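Local coordinates for protein calmodulin, putative (Entamoeba histolytica, PDB 4OCI) that binds calcium through an EF-hand and is involved in initiating phagocytosis of human erythrocytes, at residues A[26-31]-A[60-65]. Residues are numbered along the deposited sequence; the frame is centred on the assembly and turned at random.
Sequences NEFESL and ELFTSC. With NA (sodium ion), chain C.
The CA atoms of F28 and F62, 8.1 Å apart, are the nearest pair of CA atoms between helical segments 26-31 and 60-65, which run side by side with an angle of 41° between their N-to-C directions. Closest approach of the axes is 12.2 Å, too wide for backbones to meet, so buried apolar side chains fill the gap. F28 and F62 both hold CG anti to the backbone N (chi1 177° and 172°), which swings each ring into the interface. CE1 of F28 lies 3.7 Å from CD1 of F62. That CD1 sits at the edge of the F28 ring, near its plane, so the two rings are not stacked face to face. L31 approaches F62 at about a right angle, its CD2 branch reaching 3.6 Å from CZ of F62, while CZ of F28 meets CB of C65 at 4.1 Å. Away from this apolar seam, a sodium ion is held by E60 through both O and OE1, by T63 OG1 at 2.3 Å and by S64 OG at 2.5 Å; the bent E60 chain carries its carboxylate round to the ion. E27 OE1 and OE2 hydrogen-bond to T24 N and G17 N. The seam thus joins the second helix of the calcium-binding EF-hand, 25-34, to helix 59-71, with I44 and T47 of helix 41-50 touching F28 and C65, and F15 of helix 9-15 against L31.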
loop_
_atom_site.group_PDB
_atom_site.type_symbol
_atom_site.label_atom_id
_atom_site.label_comp_id
_atom_site.label_asym_id
_atom_site.label_seq_id
_atom_site.Cartn_x
_atom_site.Cartn_y
_atom_site.Cartn_z
ATOM N N ASN A 26 1.528 5.269 -6.802
ATOM C CA ASN A 26 0.453 6.307 -6.814
ATOM C C ASN A 26 -0.312 6.432 -8.128
ATOM O O ASN A 26 -1.522 6.640 -8.100
ATOM C CB ASN A 26 0.997 7.684 -6.465
ATOM C CG ASN A 26 1.201 7.821 -4.992
ATOM O OD1 ASN A 26 0.532 7.135 -4.171
ATOM N ND2 ASN A 26 2.152 8.668 -4.619
ATOM N N GLU A 27 0.367 6.248 -9.274
ATOM C CA GLU A 27 -0.306 6.240 -10.576
ATOM C C GLU A 27 -1.242 5.063 -10.735
ATOM O O GLU A 27 -2.331 5.228 -11.293
ATOM C CB GLU A 27 0.693 6.232 -11.746
ATOM C CG GLU A 27 1.485 7.585 -11.813
ATOM C CD GLU A 27 2.771 7.521 -12.661
ATOM O OE1 GLU A 27 3.192 6.382 -13.034
ATOM O OE2 GLU A 27 3.384 8.628 -12.943
ATOM N N PHE A 28 -0.841 3.895 -10.269
ATOM C CA PHE A 28 -1.721 2.721 -10.264
ATOM C C PHE A 28 -2.969 2.927 -9.434
ATOM O O PHE A 28 -4.085 2.655 -9.898
ATOM C CB PHE A 28 -0.977 1.517 -9.764
ATOM C CG PHE A 28 -1.824 0.258 -9.646
ATOM C CD1 PHE A 28 -2.362 -0.330 -10.765
ATOM C CD2 PHE A 28 -2.062 -0.349 -8.403
ATOM C CE1 PHE A 28 -3.130 -1.549 -10.675
ATOM C CE2 PHE A 28 -2.830 -1.535 -8.329
ATOM C CZ PHE A 28 -3.358 -2.113 -9.438
ATOM N N GLU A 29 -2.781 3.450 -8.212
ATOM C CA GLU A 29 -3.921 3.667 -7.325
ATOM C C GLU A 29 -4.876 4.721 -7.934
ATOM O O GLU A 29 -6.118 4.566 -7.946
ATOM C CB GLU A 29 -3.467 4.140 -5.913
ATOM C CG GLU A 29 -4.716 4.227 -5.010
ATOM C CD GLU A 29 -4.558 5.056 -3.688
ATOM O OE1 GLU A 29 -3.394 5.481 -3.324
ATOM O OE2 GLU A 29 -5.645 5.271 -3.039
ATOM N N SER A 30 -4.305 5.769 -8.476
ATOM C CA SER A 30 -5.067 6.819 -9.010
ATOM C C SER A 30 -5.876 6.337 -10.305
ATOM O O SER A 30 -7.084 6.624 -10.482
ATOM C CB SER A 30 -4.122 8.040 -9.125
ATOM O OG SER A 30 -4.485 8.810 -10.222
ATOM N N LEU A 31 -5.295 5.470 -11.105
ATOM C CA LEU A 31 -5.932 5.025 -12.324
ATOM C C LEU A 31 -7.038 4.088 -12.023
ATOM O O LEU A 31 -8.137 4.222 -12.610
ATOM C CB LEU A 31 -4.913 4.346 -13.249
ATOM C CG LEU A 31 -5.374 3.757 -14.605
ATOM C CD1 LEU A 31 -6.195 4.828 -15.378
ATOM C CD2 LEU A 31 -4.244 3.244 -15.470
ATOM N N GLU A 60 0.628 -5.019 -19.277
ATOM C CA GLU A 60 -0.051 -6.327 -19.144
ATOM C C GLU A 60 -0.272 -6.814 -17.688
ATOM O O GLU A 60 -1.317 -7.403 -17.428
ATOM C CB GLU A 60 0.592 -7.436 -20.015
ATOM C CG GLU A 60 0.227 -7.259 -21.536
ATOM C CD GLU A 60 -1.314 -7.569 -21.893
ATOM O OE1 GLU A 60 -2.102 -8.206 -21.066
ATOM O OE2 GLU A 60 -1.744 -7.175 -23.026
ATOM N N LEU A 61 0.643 -6.513 -16.751
ATOM C CA LEU A 61 0.383 -6.776 -15.324
ATOM C C LEU A 61 -0.840 -5.942 -14.886
ATOM O O LEU A 61 -1.645 -6.411 -14.108
ATOM C CB LEU A 61 1.592 -6.347 -14.476
ATOM C CG LEU A 61 2.755 -7.369 -14.601
ATOM C CD1 LEU A 61 4.190 -6.868 -14.131
ATOM C CD2 LEU A 61 2.294 -8.657 -13.860
ATOM N N PHE A 62 -0.925 -4.685 -15.343
ATOM C CA PHE A 62 -2.060 -3.781 -15.056
ATOM C C PHE A 62 -3.410 -4.315 -15.478
ATOM O O PHE A 62 -4.357 -4.308 -14.691
ATOM C CB PHE A 62 -1.864 -2.384 -15.712
ATOM C CG PHE A 62 -3.100 -1.524 -15.582
ATOM C CD1 PHE A 62 -3.423 -0.938 -14.352
ATOM C CD2 PHE A 62 -3.993 -1.412 -16.638
ATOM C CE1 PHE A 62 -4.603 -0.209 -14.185
ATOM C CE2 PHE A 62 -5.174 -0.666 -16.494
ATOM C CZ PHE A 62 -5.475 -0.099 -15.261
ATOM N N THR A 63 -3.543 -4.767 -16.726
ATOM C CA THR A 63 -4.821 -5.323 -17.155
ATOM C C THR A 63 -5.205 -6.594 -16.390
ATOM O O THR A 63 -6.371 -6.739 -16.032
ATOM C CB THR A 63 -4.910 -5.648 -18.652
ATOM O OG1 THR A 63 -3.941 -6.661 -18.983
ATOM C CG2 THR A 63 -4.647 -4.465 -19.472
ATOM N N SER A 64 -4.252 -7.472 -16.102
ATOM C CA SER A 64 -4.539 -8.611 -15.182
ATOM C C SER A 64 -4.994 -8.177 -13.816
ATOM O O SER A 64 -6.041 -8.636 -13.371
ATOM C CB SER A 64 -3.331 -9.511 -15.054
ATOM O OG SER A 64 -2.999 -9.927 -16.386
ATOM N N CYS A 65 -4.271 -7.249 -13.186
ATOM C CA CYS A 65 -4.625 -6.719 -11.832
ATOM C C CYS A 65 -5.956 -6.010 -11.830
ATOM O O CYS A 65 -6.759 -6.230 -10.946
ATOM C CB CYS A 65 -3.558 -5.789 -11.271
ATOM S SG CYS A 65 -2.153 -6.787 -10.899
HETATM NA NA NA C . -3.120 -8.783 -18.593
#